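Local coordinates for protein SidF, inhibitor of growth family, member 3 (Legionella pneumophila subsp. pneumophila, PDB 4FYE) that is a phosphoinositide phosphatase that probably removes the 3-phosphate from inositol phospholipids, at residues S237-M249 and K286-E300. The protein carries 1 engineered substitution. Residues are numbered along the deposited sequence; the frame is centred on the assembly and turned at random.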
loop_
_atom_site.group_PDB
_atom_site.type_symbol
_atom_site.label_atom_id
_atom_site.label_comp_id
_atom_site.label_asym_id
_atom_site.label_seq_id
_atom_site.Cartn_x
_atom_site.Cartn_y
_atom_site.Cartn_z
ATOM N N SER A 237 12.845 18.655 -16.551
ATOM C CA SER A 237 12.858 17.300 -17.116
ATOM C C SER A 237 12.913 16.223 -16.008
ATOM O O SER A 237 12.013 15.375 -15.905
ATOM C CB SER A 237 14.022 17.144 -18.118
ATOM O OG SER A 237 13.802 16.081 -19.036
ATOM N N ASP A 238 13.956 16.291 -15.175
ATOM C CA ASP A 238 14.201 15.318 -14.091
ATOM C C ASP A 238 13.486 15.659 -12.756
ATOM O O ASP A 238 12.750 16.656 -12.667
ATOM C CB ASP A 238 15.725 15.158 -13.883
ATOM C CG ASP A 238 16.401 16.411 -13.270
ATOM O OD1 ASP A 238 15.887 17.552 -13.391
ATOM O OD2 ASP A 238 17.478 16.239 -12.661
ATOM N N LEU A 239 13.707 14.834 -11.730
ATOM C CA LEU A 239 13.232 15.116 -10.353
ATOM C C LEU A 239 11.841 15.761 -10.255
ATOM O O LEU A 239 11.704 16.896 -9.806
ATOM C CB LEU A 239 14.260 15.941 -9.545
ATOM C CG LEU A 239 15.333 15.137 -8.811
ATOM C CD1 LEU A 239 16.462 14.791 -9.761
ATOM C CD2 LEU A 239 15.893 15.861 -7.598
ATOM N N VAL A 240 10.824 15.018 -10.680
ATOM C CA VAL A 240 9.442 15.384 -10.436
ATOM C C VAL A 240 9.111 15.182 -8.948
ATOM O O VAL A 240 9.698 14.320 -8.258
ATOM C CB VAL A 240 8.469 14.545 -11.292
ATOM C CG1 VAL A 240 7.208 15.355 -11.601
ATOM C CG2 VAL A 240 9.151 14.074 -12.583
ATOM N N LEU A 241 8.188 15.999 -8.455
ATOM C CA LEU A 241 7.710 15.840 -7.092
ATOM C C LEU A 241 6.388 15.116 -7.047
ATOM O O LEU A 241 5.653 15.057 -8.055
ATOM C CB LEU A 241 7.511 17.191 -6.435
ATOM C CG LEU A 241 8.710 18.120 -6.425
ATOM C CD1 LEU A 241 8.288 19.406 -5.715
ATOM C CD2 LEU A 241 9.889 17.465 -5.722
ATOM N N GLY A 242 6.078 14.592 -5.857
ATOM C CA GLY A 242 4.833 13.895 -5.646
ATOM C C GLY A 242 4.980 12.397 -5.540
ATOM O O GLY A 242 5.871 11.789 -6.149
ATOM N N ASN A 243 4.109 11.821 -4.719
ATOM C CA ASN A 243 3.929 10.371 -4.632
ATOM C C ASN A 243 3.128 9.745 -5.798
ATOM O O ASN A 243 2.385 10.414 -6.537
ATOM C CB ASN A 243 3.251 10.022 -3.298
ATOM C CG ASN A 243 4.218 10.089 -2.144
ATOM O OD1 ASN A 243 5.290 9.491 -2.213
ATOM N ND2 ASN A 243 3.866 10.837 -1.087
ATOM N N SER A 244 3.276 8.449 -5.973
ATOM C CA SER A 244 2.381 7.803 -6.909
ATOM C C SER A 244 2.152 6.362 -6.532
ATOM O O SER A 244 2.834 5.789 -5.646
ATOM C CB SER A 244 2.760 8.011 -8.417
ATOM O OG SER A 244 4.041 7.479 -8.757
ATOM N N SER A 245 1.144 5.825 -7.211
ATOM C CA SER A 245 0.561 4.537 -6.902
ATOM C C SER A 245 0.030 4.507 -5.435
ATOM O O SER A 245 0.028 3.435 -4.813
ATOM C CB SER A 245 1.569 3.405 -7.261
ATOM O OG SER A 245 1.414 2.221 -6.480
ATOM N N MET A 246 -0.407 5.662 -4.883
ATOM C CA MET A 246 -1.026 5.635 -3.535
ATOM C C MET A 246 -2.505 5.482 -3.616
ATOM O O MET A 246 -3.210 6.313 -4.176
ATOM C CB MET A 246 -0.691 6.826 -2.639
ATOM C CG MET A 246 -0.692 6.464 -1.172
ATOM S SD MET A 246 0.045 7.732 -0.139
ATOM C CE MET A 246 -0.487 7.093 1.449
ATOM N N ALA A 247 -2.984 4.408 -3.028
ATOM C CA ALA A 247 -4.402 4.208 -2.972
ATOM C C ALA A 247 -4.820 3.787 -1.563
ATOM O O ALA A 247 -4.035 3.170 -0.807
ATOM C CB ALA A 247 -4.794 3.100 -3.974
ATOM N N ARG A 248 -6.072 4.060 -1.257
ATOM C CA ARG A 248 -6.651 3.734 -0.002
ATOM C C ARG A 248 -7.296 2.376 -0.278
ATOM O O ARG A 248 -8.076 2.212 -1.241
ATOM C CB ARG A 248 -7.734 4.766 0.337
ATOM C CG ARG A 248 -8.527 4.460 1.609
ATOM C CD ARG A 248 -7.672 4.916 2.851
ATOM N NE ARG A 248 -8.525 4.866 4.004
ATOM C CZ ARG A 248 -9.332 5.858 4.359
ATOM N NH1 ARG A 248 -9.300 6.994 3.679
ATOM N NH2 ARG A 248 -10.161 5.706 5.394
ATOM N N MET A 249 -6.982 1.421 0.567
ATOM C CA MET A 249 -7.467 0.061 0.419
ATOM C C MET A 249 -8.519 -0.245 1.505
ATOM O O MET A 249 -8.234 -0.183 2.707
ATOM C CB MET A 249 -6.320 -0.901 0.546
ATOM C CG MET A 249 -6.718 -2.352 0.465
ATOM S SD MET A 249 -5.261 -3.363 0.022
ATOM C CE MET A 249 -4.663 -3.611 1.669
ATOM N N LYS A 286 23.369 15.752 -6.416
ATOM C CA LYS A 286 22.192 15.079 -6.914
ATOM C C LYS A 286 21.584 14.117 -5.894
ATOM O O LYS A 286 20.370 14.023 -5.813
ATOM C CB LYS A 286 22.484 14.357 -8.213
ATOM C CG LYS A 286 21.321 13.528 -8.729
ATOM C CD LYS A 286 20.325 14.366 -9.515
ATOM C CE LYS A 286 20.678 14.415 -10.994
ATOM N NZ LYS A 286 20.451 13.083 -11.609
ATOM N N LYS A 287 22.424 13.445 -5.106
ATOM C CA LYS A 287 21.945 12.515 -4.076
ATOM C C LYS A 287 21.263 13.268 -2.949
ATOM O O LYS A 287 20.224 12.835 -2.426
ATOM C CB LYS A 287 23.069 11.659 -3.506
ATOM C CG LYS A 287 23.446 10.520 -4.404
ATOM C CD LYS A 287 24.458 9.630 -3.726
ATOM C CE LYS A 287 24.931 8.567 -4.697
ATOM N NZ LYS A 287 26.309 8.142 -4.353
ATOM N N LEU A 288 21.834 14.393 -2.559
ATOM C CA LEU A 288 21.193 15.153 -1.493
ATOM C C LEU A 288 19.866 15.730 -1.978
ATOM O O LEU A 288 18.905 15.771 -1.227
ATOM C CB LEU A 288 22.111 16.234 -0.948
ATOM C CG LEU A 288 22.250 16.400 0.564
ATOM C CD1 LEU A 288 22.415 17.883 0.850
ATOM C CD2 LEU A 288 21.111 15.821 1.372
ATOM N N ALA A 289 19.799 16.113 -3.243
ATOM C CA ALA A 289 18.555 16.530 -3.848
ATOM C C ALA A 289 17.461 15.441 -3.693
ATOM O O ALA A 289 16.296 15.712 -3.285
ATOM C CB ALA A 289 18.804 16.863 -5.300
ATOM N N ILE A 290 17.875 14.208 -3.983
ATOM C CA ILE A 290 17.020 13.032 -3.922
ATOM C C ILE A 290 16.564 12.772 -2.493
ATOM O O ILE A 290 15.374 12.490 -2.269
ATOM C CB ILE A 290 17.700 11.790 -4.536
ATOM C CG1 ILE A 290 17.789 11.971 -6.047
ATOM C CG2 ILE A 290 16.882 10.536 -4.227
ATOM C CD1 ILE A 290 18.848 11.122 -6.752
ATOM N N LYS A 291 17.494 12.870 -1.540
ATOM C CA LYS A 291 17.139 12.829 -0.113
ATOM C C LYS A 291 16.085 13.871 0.269
ATOM O O LYS A 291 15.258 13.619 1.136
ATOM C CB LYS A 291 18.367 13.025 0.761
ATOM C CG LYS A 291 18.757 11.807 1.565
ATOM C CD LYS A 291 20.077 11.983 2.324
ATOM C CE LYS A 291 21.248 11.385 1.553
ATOM N NZ LYS A 291 22.445 11.191 2.413
ATOM N N ALA A 292 16.132 15.042 -0.366
ATOM C CA ALA A 292 15.226 16.134 -0.013
ATOM C C ALA A 292 13.819 15.872 -0.516
ATOM O O ALA A 292 12.833 16.199 0.181
ATOM C CB ALA A 292 15.713 17.460 -0.560
ATOM N N VAL A 293 13.743 15.341 -1.744
ATOM C CA VAL A 293 12.457 15.054 -2.340
ATOM C C VAL A 293 11.777 13.997 -1.501
ATOM O O VAL A 293 10.570 14.015 -1.338
ATOM C CB VAL A 293 12.623 14.518 -3.745
ATOM C CG1 VAL A 293 11.351 13.881 -4.235
ATOM C CG2 VAL A 293 13.060 15.650 -4.649
ATOM N N THR A 294 12.550 13.091 -0.933
ATOM C CA THR A 294 11.885 12.066 -0.236
ATOM C C THR A 294 11.286 12.621 1.034
ATOM O O THR A 294 10.184 12.185 1.433
ATOM C CB THR A 294 12.636 10.684 -0.134
ATOM O OG1 THR A 294 12.849 10.289 1.223
ATOM C CG2 THR A 294 13.916 10.569 -0.983
ATOM N N LEU A 295 11.965 13.624 1.628
ATOM C CA LEU A 295 11.429 14.371 2.751
ATOM C C LEU A 295 10.171 15.181 2.328
ATOM O O LEU A 295 9.115 15.124 2.956
ATOM C CB LEU A 295 12.464 15.340 3.243
ATOM C CG LEU A 295 12.706 15.699 4.701
ATOM C CD1 LEU A 295 12.743 17.212 4.776
ATOM C CD2 LEU A 295 11.691 15.158 5.671
ATOM N N ILE A 296 10.279 15.920 1.247
ATOM C CA ILE A 296 9.151 16.576 0.654
ATOM C C ILE A 296 7.922 15.615 0.486
ATOM O O ILE A 296 6.815 15.879 1.033
ATOM C CB ILE A 296 9.618 17.269 -0.632
ATOM C CG1 ILE A 296 10.383 18.556 -0.243
ATOM C CG2 ILE A 296 8.444 17.557 -1.545
ATOM C CD1 ILE A 296 11.194 19.183 -1.362
ATOM N N ASN A 297 8.116 14.500 -0.214
ATOM C CA ASN A 297 7.101 13.466 -0.293
ATOM C C ASN A 297 6.711 12.879 1.043
ATOM O O ASN A 297 5.530 12.588 1.243
ATOM C CB ASN A 297 7.594 12.378 -1.169
ATOM C CG ASN A 297 7.701 12.812 -2.593
ATOM O OD1 ASN A 297 7.214 13.902 -2.991
ATOM N ND2 ASN A 297 8.320 11.952 -3.400
ATOM N N GLN A 298 7.660 12.725 1.979
ATOM C CA GLN A 298 7.260 12.364 3.339
ATOM C C GLN A 298 6.216 13.352 3.926
ATOM O O GLN A 298 5.285 12.917 4.586
ATOM C CB GLN A 298 8.440 12.261 4.295
ATOM C CG GLN A 298 8.019 11.590 5.595
ATOM C CD GLN A 298 7.382 10.226 5.379
ATOM O OE1 GLN A 298 7.794 9.490 4.489
ATOM N NE2 GLN A 298 6.418 9.857 6.235
ATOM N N GLU A 299 6.343 14.661 3.703
ATOM C CA GLU A 299 5.294 15.520 4.210
ATOM C C GLU A 299 3.937 15.302 3.543
ATOM O O GLU A 299 2.915 15.276 4.245
ATOM C CB GLU A 299 5.692 16.996 4.511
ATOM C CG GLU A 299 5.983 17.921 3.329
ATOM C CD GLU A 299 6.037 19.421 3.706
ATOM O OE1 GLU A 299 5.723 20.261 2.841
ATOM O OE2 GLU A 299 6.393 19.810 4.836
ATOM N N GLU A 300 3.919 14.970 2.256
ATOM C CA GLU A 300 2.664 14.658 1.584
ATOM C C GLU A 300 2.022 13.451 2.218
ATOM O O GLU A 300 0.828 13.426 2.477
ATOM C CB GLU A 300 2.868 14.444 0.097
ATOM C CG GLU A 300 1.578 14.257 -0.738
ATOM C CD GLU A 300 1.796 13.568 -2.109
ATOM O OE1 GLU A 300 0.820 12.989 -2.669
ATOM O OE2 GLU A 300 2.936 13.555 -2.648
#
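An irregular chain, extended from Val240 to Asn243, runs along one side of the helical segment 286-300 in the same direction as the helix, drawing in from 7.7 Å between the CA atoms of Leu239 and Ile290 to 5.8 Å between those of Gly242 and Asn297. Apolar groups carry the wider end. Leu239 splits its two methyls: CD1 lies against the aliphatic CD of Lys286, while CD2 settles 3.8 Å from Ala289 CB, where a small residue lets the leucine come close to the helix. Val293 turns CG2 to both leucines, and Leu241 CD2 meets it at 3.8 Å and lies more loosely by Ile296 CG2. The Lys286 chain is bent, and its NZ is hydrogen-bonded to the carbonyl of Asp278.

Polar groups take over where the backbones converge. Asn297 OD1 accepts the amide N-H of Gly242 at 3.2 Å, the donor tilted 23° from the Asn297 carbonyl plane. Asn297 ND2 donates to the carbonyl of Arg273; with both ends of the amide engaged, its rotation is fixed. Glycine suits position 242 because, at its backbone angles, a CB would be jammed against the preceding carbonyl oxygen. With its CG swung opposite the backbone N (chi1 -174°) and the rest extended, Glu300 carries its carboxylate to the loop; OE2 takes the Asn243 N-H through its syn lone pair at 2.9 Å, nearly straight at 163°. Gln214 also donates to OE2, so two donors hold this oxygen. The Asn243 side chain slides past Asn297, and its ND2 makes a weak bond to Asn297 O. Side-chain acceptors about one turn apart on the helix thus take up consecutive loop amides, and this joins the lead-in to strand 247-254 of the six-stranded mixed sheet to helix 284-311 within the phosphatase domain.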